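Local coordinates for protein GH26A (Muricauda sp. MAR_2010_75, PDB 6Q75) that probably hydrolyses beta-mannan-type polysaccharides, as a glycoside hydrolase of family 26 built on a (beta/alpha)8 barrel, at residues E31-L35 against A166-I170; L42-A48 against D319-T323; W122-G128 against W182-G186; W198-Y202 against P239-V244; Y252-Y256 against V278-P282. One frame throughout, in Å; residues are numbered along the deposited sequence.

Contact 1: E31-L35 against A166-I170; sequences EVKVL and AKVPI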
# COMPACT_ATOMS: atom_id res chain seq x y z
N GLU A 31 16.78 -9.17 0.28
CA GLU A 31 15.45 -9.53 0.77
C GLU A 31 14.35 -9.00 -0.16
O GLU A 31 13.28 -9.63 -0.26
CB GLU A 31 15.24 -9.03 2.20
CG GLU A 31 15.31 -7.52 2.33
CD GLU A 31 16.67 -7.01 2.77
OE1 GLU A 31 17.67 -7.79 2.69
OE2 GLU A 31 16.73 -5.81 3.16
N VAL A 32 14.58 -7.87 -0.83
CA VAL A 32 13.61 -7.38 -1.81
C VAL A 32 13.59 -8.30 -3.03
O VAL A 32 12.53 -8.65 -3.55
CB VAL A 32 13.94 -5.93 -2.22
CG1 VAL A 32 13.30 -5.58 -3.56
CG2 VAL A 32 13.48 -4.94 -1.15
N LYS A 33 14.76 -8.68 -3.51
CA LYS A 33 14.81 -9.55 -4.68
C LYS A 33 14.17 -10.90 -4.39
O LYS A 33 13.45 -11.45 -5.23
CB LYS A 33 16.25 -9.71 -5.15
CG LYS A 33 16.77 -8.42 -5.70
N VAL A 34 14.40 -11.43 -3.18
CA VAL A 34 13.79 -12.70 -2.79
C VAL A 34 12.27 -12.56 -2.72
O VAL A 34 11.54 -13.42 -3.22
CB VAL A 34 14.39 -13.18 -1.46
CG1 VAL A 34 13.58 -14.33 -0.91
CG2 VAL A 34 15.83 -13.64 -1.67
N LEU A 35 11.78 -11.49 -2.09
CA LEU A 35 10.34 -11.30 -1.96
C LEU A 35 9.69 -11.06 -3.32
O LEU A 35 8.60 -11.60 -3.60
CB LEU A 35 10.05 -10.15 -1.01
CG LEU A 35 8.61 -9.71 -0.76
CD1 LEU A 35 7.75 -10.92 -0.37
CD2 LEU A 35 8.57 -8.62 0.33
N ALA A 166 17.54 -3.38 9.67
CA ALA A 166 17.07 -4.69 10.14
C ALA A 166 16.83 -5.67 9.01
O ALA A 166 16.40 -6.80 9.28
CB ALA A 166 15.77 -4.52 10.94
N LYS A 167 17.09 -5.28 7.76
CA LYS A 167 16.95 -6.13 6.57
C LYS A 167 15.50 -6.55 6.33
O LYS A 167 15.25 -7.67 5.90
CB LYS A 167 17.86 -7.37 6.65
CG LYS A 167 19.31 -7.01 7.06
CD LYS A 167 20.20 -8.24 7.28
CE LYS A 167 20.27 -9.14 6.06
NZ LYS A 167 21.31 -10.22 6.24
N VAL A 168 14.56 -5.64 6.56
CA VAL A 168 13.14 -5.88 6.31
C VAL A 168 12.78 -5.28 4.96
O VAL A 168 12.86 -4.06 4.79
CB VAL A 168 12.25 -5.29 7.42
CG1 VAL A 168 10.72 -5.65 7.19
CG2 VAL A 168 12.72 -5.74 8.80
N PRO A 169 12.34 -6.08 3.98
CA PRO A 169 11.81 -5.52 2.74
C PRO A 169 10.39 -5.04 2.98
O PRO A 169 9.64 -5.66 3.74
CB PRO A 169 11.81 -6.72 1.78
CG PRO A 169 11.50 -7.88 2.70
CD PRO A 169 12.11 -7.54 4.07
N ILE A 170 10.00 -3.94 2.32
CA ILE A 170 8.72 -3.29 2.60
C ILE A 170 7.89 -3.21 1.32
O ILE A 170 8.35 -2.68 0.32
CB ILE A 170 8.93 -1.88 3.19
CG1 ILE A 170 9.87 -1.96 4.40
CG2 ILE A 170 7.57 -1.18 3.47
CD1 ILE A 170 9.29 -2.67 5.59

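Contact 2: L42-A48 against D319-T323; sequences LDGKILA and DKTIT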
# COMPACT_ATOMS: atom_id res chain seq x y z
N LEU A 42 3.82 -16.62 -7.67
CA LEU A 42 2.59 -17.07 -7.03
C LEU A 42 1.66 -17.78 -8.01
O LEU A 42 1.03 -18.77 -7.65
CB LEU A 42 1.86 -15.90 -6.36
CG LEU A 42 2.56 -15.32 -5.13
CD1 LEU A 42 1.96 -13.96 -4.69
CD2 LEU A 42 2.56 -16.34 -3.99
N ASP A 43 1.60 -17.29 -9.25
CA ASP A 43 0.91 -17.95 -10.37
C ASP A 43 -0.40 -18.60 -9.93
O ASP A 43 -0.56 -19.82 -9.98
CB ASP A 43 1.83 -18.98 -11.03
N GLY A 44 -1.33 -17.77 -9.49
CA GLY A 44 -2.66 -18.22 -9.11
C GLY A 44 -2.90 -18.24 -7.61
O GLY A 44 -4.06 -18.23 -7.19
N LYS A 45 -1.85 -18.27 -6.80
CA LYS A 45 -2.01 -18.26 -5.36
C LYS A 45 -2.10 -16.81 -4.89
O LYS A 45 -1.62 -15.90 -5.56
CB LYS A 45 -0.84 -18.97 -4.68
CG LYS A 45 -0.73 -20.44 -5.10
CD LYS A 45 -0.10 -21.30 -4.02
CE LYS A 45 -0.30 -22.78 -4.34
NZ LYS A 45 -0.97 -23.50 -3.21
N ILE A 46 -2.69 -16.61 -3.71
CA ILE A 46 -2.89 -15.25 -3.19
C ILE A 46 -2.54 -15.22 -1.70
O ILE A 46 -2.95 -16.10 -0.94
CB ILE A 46 -4.32 -14.75 -3.45
CG1 ILE A 46 -4.49 -13.30 -3.00
CG2 ILE A 46 -5.37 -15.68 -2.80
CD1 ILE A 46 -5.75 -12.64 -3.55
N LEU A 47 -1.77 -14.21 -1.29
CA LEU A 47 -1.39 -14.05 0.11
C LEU A 47 -2.50 -13.38 0.90
O LEU A 47 -2.99 -12.31 0.51
CB LEU A 47 -0.10 -13.21 0.22
CG LEU A 47 1.11 -13.83 -0.45
CD1 LEU A 47 2.10 -12.74 -0.76
CD2 LEU A 47 1.73 -14.84 0.50
N ALA A 48 -2.88 -13.97 2.04
CA ALA A 48 -3.86 -13.34 2.94
C ALA A 48 -3.21 -12.23 3.75
O ALA A 48 -2.17 -12.45 4.38
CB ALA A 48 -4.46 -14.37 3.90
N ASP A 319 -7.77 -23.29 -1.27
CA ASP A 319 -6.50 -23.95 -1.55
C ASP A 319 -5.45 -22.98 -2.09
O ASP A 319 -4.25 -23.19 -1.88
CB ASP A 319 -6.72 -25.09 -2.54
CG ASP A 319 -6.99 -24.58 -3.95
OD1 ASP A 319 -8.02 -23.91 -4.17
OD2 ASP A 319 -6.19 -24.90 -4.85
N LYS A 320 -5.86 -21.91 -2.78
CA LYS A 320 -4.88 -20.98 -3.33
C LYS A 320 -4.48 -19.87 -2.36
O LYS A 320 -3.59 -19.08 -2.69
CB LYS A 320 -5.39 -20.34 -4.62
CG LYS A 320 -5.78 -21.29 -5.74
CD LYS A 320 -4.55 -21.98 -6.30
CE LYS A 320 -4.81 -22.50 -7.71
NZ LYS A 320 -6.04 -23.32 -7.77
N THR A 321 -5.10 -19.78 -1.19
CA THR A 321 -4.78 -18.71 -0.25
C THR A 321 -3.61 -19.15 0.61
O THR A 321 -3.61 -20.26 1.15
CB THR A 321 -5.98 -18.39 0.65
OG1 THR A 321 -7.06 -17.93 -0.15
CG2 THR A 321 -5.59 -17.29 1.69
N ILE A 322 -2.64 -18.25 0.77
CA ILE A 322 -1.42 -18.52 1.54
C ILE A 322 -1.48 -17.71 2.83
O ILE A 322 -1.62 -16.48 2.79
CB ILE A 322 -0.17 -18.16 0.72
CG1 ILE A 322 -0.12 -19.03 -0.54
CG2 ILE A 322 1.10 -18.25 1.59
CD1 ILE A 322 0.88 -18.55 -1.57
N THR A 323 -1.37 -18.40 3.95
CA THR A 323 -1.24 -17.74 5.24
C THR A 323 0.21 -17.84 5.73
O THR A 323 1.08 -18.46 5.09
CB THR A 323 -2.26 -18.31 6.23
OG1 THR A 323 -2.11 -19.73 6.30
CG2 THR A 323 -3.67 -17.99 5.76

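Contact 3: W122-G128 against W182-G186; sequences WRESVQG and WFWWG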
# COMPACT_ATOMS: atom_id res chain seq x y z
N TRP A 122 -7.90 14.67 9.48
CA TRP A 122 -8.43 13.85 8.39
C TRP A 122 -9.21 14.71 7.41
O TRP A 122 -8.94 14.70 6.20
CB TRP A 122 -9.31 12.74 8.95
CG TRP A 122 -9.84 11.80 7.90
CD1 TRP A 122 -11.12 11.73 7.41
CD2 TRP A 122 -9.09 10.81 7.21
NE1 TRP A 122 -11.20 10.74 6.45
CE2 TRP A 122 -9.97 10.16 6.32
CE3 TRP A 122 -7.76 10.40 7.27
CZ2 TRP A 122 -9.56 9.12 5.47
CZ3 TRP A 122 -7.36 9.35 6.45
CH2 TRP A 122 -8.25 8.72 5.56
N ARG A 123 -10.19 15.48 7.90
CA ARG A 123 -11.07 16.21 7.00
C ARG A 123 -10.40 17.46 6.44
O ARG A 123 -10.63 17.81 5.27
CB ARG A 123 -12.37 16.58 7.73
CG ARG A 123 -13.26 15.38 7.94
N GLU A 124 -9.58 18.15 7.24
CA GLU A 124 -9.06 19.44 6.82
C GLU A 124 -7.69 19.36 6.16
O GLU A 124 -7.29 20.31 5.48
CB GLU A 124 -8.99 20.40 8.02
CG GLU A 124 -10.36 20.66 8.65
CD GLU A 124 -10.36 21.75 9.72
N SER A 125 -6.96 18.25 6.31
CA SER A 125 -5.62 18.17 5.75
C SER A 125 -5.50 17.02 4.76
O SER A 125 -5.34 17.26 3.56
CB SER A 125 -4.58 18.04 6.88
OG SER A 125 -3.29 18.41 6.44
N VAL A 126 -5.64 15.79 5.23
CA VAL A 126 -5.53 14.61 4.37
C VAL A 126 -6.54 14.69 3.22
O VAL A 126 -6.20 14.44 2.06
CB VAL A 126 -5.74 13.35 5.20
CG1 VAL A 126 -5.58 12.09 4.33
CG2 VAL A 126 -4.76 13.32 6.38
N GLN A 127 -7.78 15.08 3.54
CA GLN A 127 -8.83 15.27 2.55
C GLN A 127 -9.14 16.75 2.32
O GLN A 127 -10.22 17.09 1.83
CB GLN A 127 -10.08 14.49 2.96
CG GLN A 127 -9.77 13.00 3.15
CD GLN A 127 -11.00 12.10 3.01
OE1 GLN A 127 -12.12 12.51 3.31
NE2 GLN A 127 -10.78 10.87 2.56
N GLY A 128 -8.20 17.65 2.64
CA GLY A 128 -8.39 19.07 2.43
C GLY A 128 -8.15 19.49 0.99
O GLY A 128 -7.66 18.71 0.18
N TRP A 182 -10.79 12.38 -3.37
CA TRP A 182 -10.98 12.70 -1.96
C TRP A 182 -9.71 13.14 -1.23
O TRP A 182 -9.79 13.99 -0.34
CB TRP A 182 -11.60 11.52 -1.22
CG TRP A 182 -11.10 10.15 -1.60
CD1 TRP A 182 -10.10 9.44 -0.98
CD2 TRP A 182 -11.60 9.31 -2.65
NE1 TRP A 182 -9.97 8.20 -1.58
CE2 TRP A 182 -10.87 8.10 -2.61
CE3 TRP A 182 -12.59 9.47 -3.63
CZ2 TRP A 182 -11.09 7.06 -3.52
CZ3 TRP A 182 -12.83 8.42 -4.52
CH2 TRP A 182 -12.07 7.23 -4.47
N PHE A 183 -8.55 12.59 -1.57
CA PHE A 183 -7.31 12.99 -0.91
C PHE A 183 -6.71 14.22 -1.60
O PHE A 183 -6.93 14.46 -2.78
CB PHE A 183 -6.30 11.84 -0.94
CG PHE A 183 -6.66 10.67 -0.07
CD1 PHE A 183 -7.06 10.85 1.25
CD2 PHE A 183 -6.59 9.37 -0.57
CE1 PHE A 183 -7.37 9.76 2.05
CE2 PHE A 183 -6.92 8.28 0.22
CZ PHE A 183 -7.30 8.47 1.53
N TRP A 184 -5.89 14.98 -0.84
CA TRP A 184 -5.32 16.18 -1.44
C TRP A 184 -4.41 15.86 -2.62
O TRP A 184 -4.25 16.70 -3.51
CB TRP A 184 -4.57 17.01 -0.39
CG TRP A 184 -3.35 16.38 0.23
CD1 TRP A 184 -3.28 15.76 1.44
CD2 TRP A 184 -2.02 16.38 -0.30
NE1 TRP A 184 -1.98 15.34 1.68
CE2 TRP A 184 -1.19 15.72 0.63
CE3 TRP A 184 -1.45 16.86 -1.49
CZ2 TRP A 184 0.18 15.51 0.41
CZ3 TRP A 184 -0.08 16.66 -1.70
CH2 TRP A 184 0.71 15.98 -0.76
N TRP A 185 -3.80 14.69 -2.64
CA TRP A 185 -2.95 14.29 -3.76
C TRP A 185 -3.75 13.62 -4.88
O TRP A 185 -3.14 13.14 -5.86
CB TRP A 185 -1.85 13.35 -3.26
CG TRP A 185 -2.38 12.07 -2.67
CD1 TRP A 185 -2.73 10.93 -3.34
CD2 TRP A 185 -2.55 11.79 -1.28
NE1 TRP A 185 -3.15 9.96 -2.45
CE2 TRP A 185 -3.05 10.46 -1.18
CE3 TRP A 185 -2.39 12.54 -0.11
CZ2 TRP A 185 -3.36 9.87 0.03
CZ3 TRP A 185 -2.68 11.96 1.10
CH2 TRP A 185 -3.18 10.63 1.17
N GLY A 186 -5.07 13.58 -4.77
CA GLY A 186 -5.89 12.86 -5.72
C GLY A 186 -6.32 13.69 -6.91
O GLY A 186 -6.38 14.93 -6.86
O HOH W 1 -12.04 15.60 -0.15

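Contact 4: W198-Y202 against P239-V244; sequences WKQLY and PGHKYV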
# COMPACT_ATOMS: atom_id res chain seq x y z
N TRP A 198 5.01 11.40 -7.54
CA TRP A 198 5.53 10.05 -7.36
C TRP A 198 7.04 10.01 -7.61
O TRP A 198 7.81 9.46 -6.81
CB TRP A 198 4.82 9.10 -8.31
CG TRP A 198 5.22 7.66 -8.15
CD1 TRP A 198 6.27 7.02 -8.74
CD2 TRP A 198 4.56 6.69 -7.34
NE1 TRP A 198 6.30 5.69 -8.35
CE2 TRP A 198 5.25 5.47 -7.49
CE3 TRP A 198 3.44 6.73 -6.50
CZ2 TRP A 198 4.87 4.31 -6.83
CZ3 TRP A 198 3.07 5.57 -5.84
CH2 TRP A 198 3.78 4.39 -6.00
N LYS A 199 7.48 10.62 -8.71
CA LYS A 199 8.90 10.58 -9.05
C LYS A 199 9.74 11.38 -8.06
O LYS A 199 10.88 11.00 -7.77
CB LYS A 199 9.11 11.10 -10.46
CG LYS A 199 8.43 10.26 -11.55
CD LYS A 199 8.50 11.02 -12.85
CE LYS A 199 7.42 10.61 -13.84
NZ LYS A 199 7.50 11.56 -15.00
N GLN A 200 9.19 12.48 -7.53
CA GLN A 200 9.92 13.27 -6.54
C GLN A 200 10.09 12.49 -5.24
O GLN A 200 11.16 12.53 -4.61
CB GLN A 200 9.19 14.59 -6.28
CG GLN A 200 9.99 15.60 -5.46
CD GLN A 200 9.29 16.95 -5.39
OE1 GLN A 200 8.68 17.31 -4.37
NE2 GLN A 200 9.32 17.68 -6.48
N LEU A 201 9.04 11.78 -4.81
CA LEU A 201 9.18 10.94 -3.63
C LEU A 201 10.17 9.81 -3.90
O LEU A 201 10.99 9.47 -3.04
CB LEU A 201 7.81 10.36 -3.23
CG LEU A 201 7.85 9.48 -1.97
CD1 LEU A 201 8.07 10.34 -0.75
CD2 LEU A 201 6.54 8.69 -1.79
N TYR A 202 10.10 9.22 -5.09
CA TYR A 202 11.00 8.13 -5.44
C TYR A 202 12.44 8.61 -5.36
O TYR A 202 13.29 7.96 -4.74
CB TYR A 202 10.67 7.61 -6.83
CG TYR A 202 11.43 6.37 -7.21
CD1 TYR A 202 12.74 6.46 -7.65
CD2 TYR A 202 10.84 5.10 -7.13
CE1 TYR A 202 13.46 5.35 -8.00
CE2 TYR A 202 11.58 3.96 -7.49
CZ TYR A 202 12.88 4.10 -7.92
OH TYR A 202 13.66 3.01 -8.28
N PRO A 239 2.96 6.52 -13.29
CA PRO A 239 4.19 7.26 -13.57
C PRO A 239 5.17 6.55 -14.50
O PRO A 239 6.23 7.11 -14.80
CB PRO A 239 4.80 7.42 -12.17
CG PRO A 239 4.39 6.15 -11.47
CD PRO A 239 2.99 5.86 -11.97
N GLY A 240 4.85 5.36 -14.96
CA GLY A 240 5.72 4.61 -15.84
C GLY A 240 6.35 3.42 -15.13
O GLY A 240 6.55 3.44 -13.90
N HIS A 241 6.70 2.40 -15.91
CA HIS A 241 7.20 1.15 -15.34
C HIS A 241 8.53 1.34 -14.63
O HIS A 241 8.87 0.55 -13.74
CB HIS A 241 7.36 0.11 -16.44
CG HIS A 241 6.07 -0.18 -17.16
ND1 HIS A 241 4.93 -0.57 -16.49
CD2 HIS A 241 5.74 -0.10 -18.47
CE1 HIS A 241 3.95 -0.73 -17.36
NE2 HIS A 241 4.42 -0.47 -18.57
N LYS A 242 9.29 2.39 -14.97
CA LYS A 242 10.57 2.59 -14.33
C LYS A 242 10.45 2.87 -12.83
O LYS A 242 11.42 2.68 -12.08
CB LYS A 242 11.24 3.76 -15.05
CG LYS A 242 12.38 4.42 -14.36
CD LYS A 242 12.81 5.66 -15.10
CE LYS A 242 14.12 6.17 -14.53
NZ LYS A 242 15.11 6.42 -15.59
N TYR A 243 9.27 3.29 -12.37
CA TYR A 243 9.08 3.77 -11.00
C TYR A 243 8.14 2.90 -10.19
O TYR A 243 7.80 3.29 -9.06
CB TYR A 243 8.52 5.19 -11.01
CG TYR A 243 9.48 6.17 -11.65
CD1 TYR A 243 10.62 6.56 -10.99
CD2 TYR A 243 9.23 6.69 -12.91
CE1 TYR A 243 11.52 7.45 -11.57
CE2 TYR A 243 10.12 7.58 -13.49
CZ TYR A 243 11.25 7.95 -12.82
OH TYR A 243 12.15 8.83 -13.39
N VAL A 244 7.69 1.76 -10.71
CA VAL A 244 6.66 0.97 -10.04
C VAL A 244 7.05 -0.51 -10.12
O VAL A 244 7.39 -1.00 -11.20
CB VAL A 244 5.27 1.18 -10.69
CG1 VAL A 244 4.23 0.25 -10.04
CG2 VAL A 244 4.82 2.66 -10.59

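Contact 5: Y252-Y256 against V278-P282; sequences YHGDY and VGQLP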
# COMPACT_ATOMS: atom_id res chain seq x y z
N TYR A 252 -13.78 -2.14 -2.27
CA TYR A 252 -14.71 -2.30 -1.18
C TYR A 252 -16.05 -2.78 -1.73
O TYR A 252 -16.26 -2.84 -2.95
CB TYR A 252 -14.88 -0.98 -0.41
CG TYR A 252 -13.66 -0.71 0.44
CD1 TYR A 252 -13.58 -1.24 1.73
CD2 TYR A 252 -12.59 0.03 -0.05
CE1 TYR A 252 -12.46 -1.06 2.51
CE2 TYR A 252 -11.45 0.23 0.74
CZ TYR A 252 -11.40 -0.32 2.02
OH TYR A 252 -10.31 -0.13 2.84
N HIS A 253 -16.92 -3.17 -0.82
CA HIS A 253 -18.30 -3.60 -1.12
C HIS A 253 -18.34 -4.82 -2.03
O HIS A 253 -19.36 -5.06 -2.69
CB HIS A 253 -19.10 -2.47 -1.77
CG HIS A 253 -18.95 -1.15 -1.07
ND1 HIS A 253 -19.36 -0.94 0.23
CD2 HIS A 253 -18.44 0.03 -1.51
CE1 HIS A 253 -19.10 0.31 0.57
NE2 HIS A 253 -18.56 0.92 -0.47
N GLY A 254 -17.26 -5.60 -2.08
CA GLY A 254 -17.19 -6.78 -2.94
C GLY A 254 -17.22 -6.48 -4.42
O GLY A 254 -17.56 -7.36 -5.22
N ASP A 255 -16.85 -5.26 -4.82
CA ASP A 255 -17.01 -4.81 -6.20
C ASP A 255 -15.85 -5.28 -7.09
O ASP A 255 -15.16 -4.48 -7.72
CB ASP A 255 -17.12 -3.29 -6.22
CG ASP A 255 -17.46 -2.74 -7.59
OD1 ASP A 255 -18.14 -3.46 -8.35
OD2 ASP A 255 -17.01 -1.61 -7.92
N TYR A 256 -15.68 -6.61 -7.17
CA TYR A 256 -14.57 -7.19 -7.94
C TYR A 256 -14.97 -7.31 -9.41
O TYR A 256 -15.11 -8.39 -9.96
CB TYR A 256 -14.17 -8.54 -7.35
CG TYR A 256 -13.67 -8.45 -5.94
CD1 TYR A 256 -12.36 -8.01 -5.67
CD2 TYR A 256 -14.48 -8.77 -4.85
CE1 TYR A 256 -11.89 -7.91 -4.37
CE2 TYR A 256 -14.02 -8.67 -3.55
CZ TYR A 256 -12.73 -8.23 -3.31
OH TYR A 256 -12.26 -8.15 -2.02
N VAL A 278 -9.12 -4.27 0.84
CA VAL A 278 -10.45 -4.80 0.59
C VAL A 278 -11.28 -4.70 1.85
O VAL A 278 -10.76 -4.61 2.97
CB VAL A 278 -10.48 -6.27 0.10
CG1 VAL A 278 -9.55 -6.46 -1.11
CG2 VAL A 278 -10.14 -7.24 1.23
N GLY A 279 -12.60 -4.73 1.66
CA GLY A 279 -13.49 -4.84 2.80
C GLY A 279 -14.07 -6.24 2.79
O GLY A 279 -13.50 -7.14 3.41
N GLN A 280 -15.17 -6.43 2.07
CA GLN A 280 -15.65 -7.78 1.78
C GLN A 280 -14.57 -8.58 1.06
O GLN A 280 -14.00 -8.12 0.07
CB GLN A 280 -16.89 -7.72 0.89
CG GLN A 280 -18.07 -7.00 1.51
CD GLN A 280 -19.29 -7.06 0.61
OE1 GLN A 280 -19.37 -7.93 -0.28
NE2 GLN A 280 -20.25 -6.15 0.82
N LEU A 281 -14.29 -9.78 1.57
CA LEU A 281 -13.23 -10.60 1.00
C LEU A 281 -13.61 -11.08 -0.40
O LEU A 281 -14.79 -11.23 -0.71
CB LEU A 281 -12.96 -11.81 1.90
CG LEU A 281 -12.16 -11.49 3.15
CD1 LEU A 281 -12.31 -12.61 4.17
CD2 LEU A 281 -10.70 -11.35 2.75
N PRO A 282 -12.62 -11.38 -1.26
CA PRO A 282 -12.92 -12.03 -2.55
C PRO A 282 -13.27 -13.49 -2.35
O PRO A 282 -12.49 -14.26 -1.79
CB PRO A 282 -11.61 -11.87 -3.33
CG PRO A 282 -10.53 -11.73 -2.27
CD PRO A 282 -11.19 -11.02 -1.10
O HOH W 2 -16.80 -3.46 2.25
O HOH W 3 -14.56 -5.56 -0.88

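Contact 1: E31-L35 against A166-I170
Val32, on helix 30-40, and Pro169, in the loop leading into strand 170-173, bring their backbones together with CA atoms 5.2 Å apart. Pro169 is the centre of the contact. Its CB meets Glu31 CG at 3.6 Å and Val32 CG2 at 3.8 Å, while its CG lies 3.8 Å from Leu35 CD2, so three residues of the helix pack against one ring. Glu31 CG stands between its own backbone N and carbonyl carbon (chi1 62°), which sends the chain across Pro169 toward Lys167. There the carboxylate meets backbone, with OE2 3.4 Å from Lys167 CA, next to the Schellman motif that ends helix 144-165. An alanine in place of Glu31 removes the methylene that covers Pro169 and would probably leave one side of that ring bare. Val32 and Leu35 also touch Ile215, and Leu35 touches Ile104, so the helix closes over the N-terminal end of the barrel strands. No hydrogen bond spans the two segments, and Glu31 OE1 stays 5.6 Å from Lys167 NZ. The join therefore rests on apolar packing around a proline, with at most a modest electrostatic pull at its outer margin.

Contact 2: L42-A48 against D319-T323
Ile46 O is approached by two groups of the facing strand: Ile322 N donates a hydrogen bond to it at 2.8 Å, and Thr321 CA adds a CA-H...O contact at 3.3 Å. The ladder continues to both ends. Ile46 N donates to Lys320 O at 2.8 Å, and Ala48 N reaches Ile322 O at 2.9 Å with a nearly straight N-H...O angle of 175°. These bonds make a parallel pair, Ile46 with Thr321 and Leu47 with Ile322. Strand 46-51 opens the barrel, and the backbone of its Leu47 also bonds to strand 293-299; the short strand 321-322 thus brings the C-terminal part of the chain back to the start of the barrel. Ahead of the pairing, a type I' turn from Leu42 to Lys45 delivers the chain to the strand, with Gly44 at a positive phi.

On one face, Ile322 does most of the packing. Its CG1 is anti to the carbonyl carbon (chi1 -62°), which carries CD1 to Leu42 CD2 at 3.7 Å and Lys45 CB at 3.6 Å, while the CG2 branch meets Leu47 CD2 at 3.6 Å. On the opposite face, Ile46 and Thr321 lie side by side and point the same way, and Thr321 CG2 touches Ala48 CB; Thr321 OG1 is bonded to Val315 O. At the exposed end, Lys320 NZ makes a salt bridge to Asp319 OD2, 3.3 Å away, its hydrogen bond weak, and the aliphatic part of Lys320 runs past Gly44 O.

Contact 3: W122-G128 against W182-G186
Val126 O accepts a hydrogen bond from Trp184 N at 3.0 Å, the direct polar link between the short helix 122-126 and the turn 183-186. Beside it, Val126 CG1 presses on Phe183 CD1 at 3.6 Å, the two side chains running alongside each other. Trp122 brings CH2 to the Phe183 rim, 3.8 Å from CE1, with the ring planes nearly perpendicular at 89°. Gln127 reaches the same carbon, its NE2 3.6 Å from Phe183 CE1. One water donates to both Gln127 O and Trp182 O and ties the two backbones a second time.

In the next shell, Phe183 is clamped by its neighbours in sequence: Trp182 CD1 sits over the centre of one face, and Trp185 CH2 lies over the opposite face, nearer the rim. The indoles are themselves fixed by their N-H groups, Trp182 NE1 on Glu177, Trp184 NE1 on Val111 O and Trp185 NE1 on His176 O, while Trp122 meets His110 edge-to-face. Tris and glycerol, both probably from the crystallisation liquor, lie about 4 Å from the Trp122 side chain. Such an aromatic-rich meeting of loops is consistent with the rim of a sugar-binding cleft, which in (beta/alpha)8 glycosidases opens at the C-terminal end of the strands.

Contact 4: W198-Y202 against P239-V244
Trp198 and Tyr202, one turn apart on helix 194-208, make a notch into which Tyr243 fits. Both rings leave the helix with CG anti to the backbone N, which points them at the 239-244 loop. Tyr243 turns an edge to the face of Tyr202, its CD1 3.9 Å from Tyr202 CG, in an edge-to-face pair with planes at 81°. Its CB meanwhile lies 3.7 Å from Trp198 CD1. The flat sides of Tyr243 are filled as well: Lys199 CG rests over one as a CH-pi contact, 3.8 Å from the ring centroid, and Lys242 CG lies over the other.

A beta-alpha-beta crossover of the barrel is being covered here, since helix 194-208 links strands 170-173 and 214-221, and the 239-244 loop leads on into strand 246-251. The second bump is Pro239, whose CG sits on the five-membered ring of Trp198, 3.6 Å from its centroid, while Val244 CG2 comes up to the same indole at Trp198 NE1, 4.0 Å away. One polar bond locks the rotation of this indole: Trp198 NE1 donates to Tyr243 O at 2.9 Å. The oxygen lies in the indole plane, yet the donor stands 44° out of the carbonyl plane. Behind the notch, Trp218 meets Trp198 edge-to-face and also touches Pro239 and Val244, and Trp216 meets the ring of Tyr202.

Contact 5: Y252-Y256 against V278-P282
Tyr256 OH donates to Gln280 O at 2.7 Å, arriving in the carbonyl plane. A water also donates to Gln280 O, at 2.8 Å, and accepts from Gly254 N, so two donors grip this oxygen. A second water accepts from His253 N and, weakly, from Gln280 N.

Carbon contacts pack the phenol: Pro282 CB lies over one ring face, 4.1 Å from the centroid, in a CH-pi contact, and Val278 CG1 is at the ring edge, 3.3 Å from Tyr256 OH. A phenylalanine here lacks the hydroxyl and would probably leave Gln280 O with the water alone and the ring less firmly placed.

Van der Waals contact joins the rest. The Gln280 side chain, extended beyond CG (chi2 -176°), lays its amide against the His253-Gly254 peptide, CD 3.6 Å from His253 C. Tyr252 CD1 meets Gly279 N at 3.6 Å, where a side chain on the glycine would clash.

At the C-terminal end of the barrel, the first segment follows strand 246-251 and the second begins on the last residue of strand 273-278. Tyr252 OH bonds to Glu277 and, weakly, to a bound Tris, and its ring meets Trp302 edge-to-face, while Tyr256 also touches Leu275 of strand 273-278 and Val286 of helix 284-289.

Contacts 1 and 2 are the most buried and concern the start of the chain: helix 30-40 and the strand that follows it, with centres about 19 Å apart. Contact 1 has no hydrogen bond between its segments, whereas contact 2 is a backbone ladder. Contacts 3, 4 and 5 are all partly buried. Contacts 3 and 5 lie on loops following barrel strands, each near bound Tris, and combine aromatic rings with water bridges; their nearest atoms are about 8 Å apart. Contact 4 packs a helix against a loop through rings, with one indole hydrogen bond. Strand 170-173 joins two of the sites, since contact 1 leads into it and the 182-186 turn of contact 3 follows it.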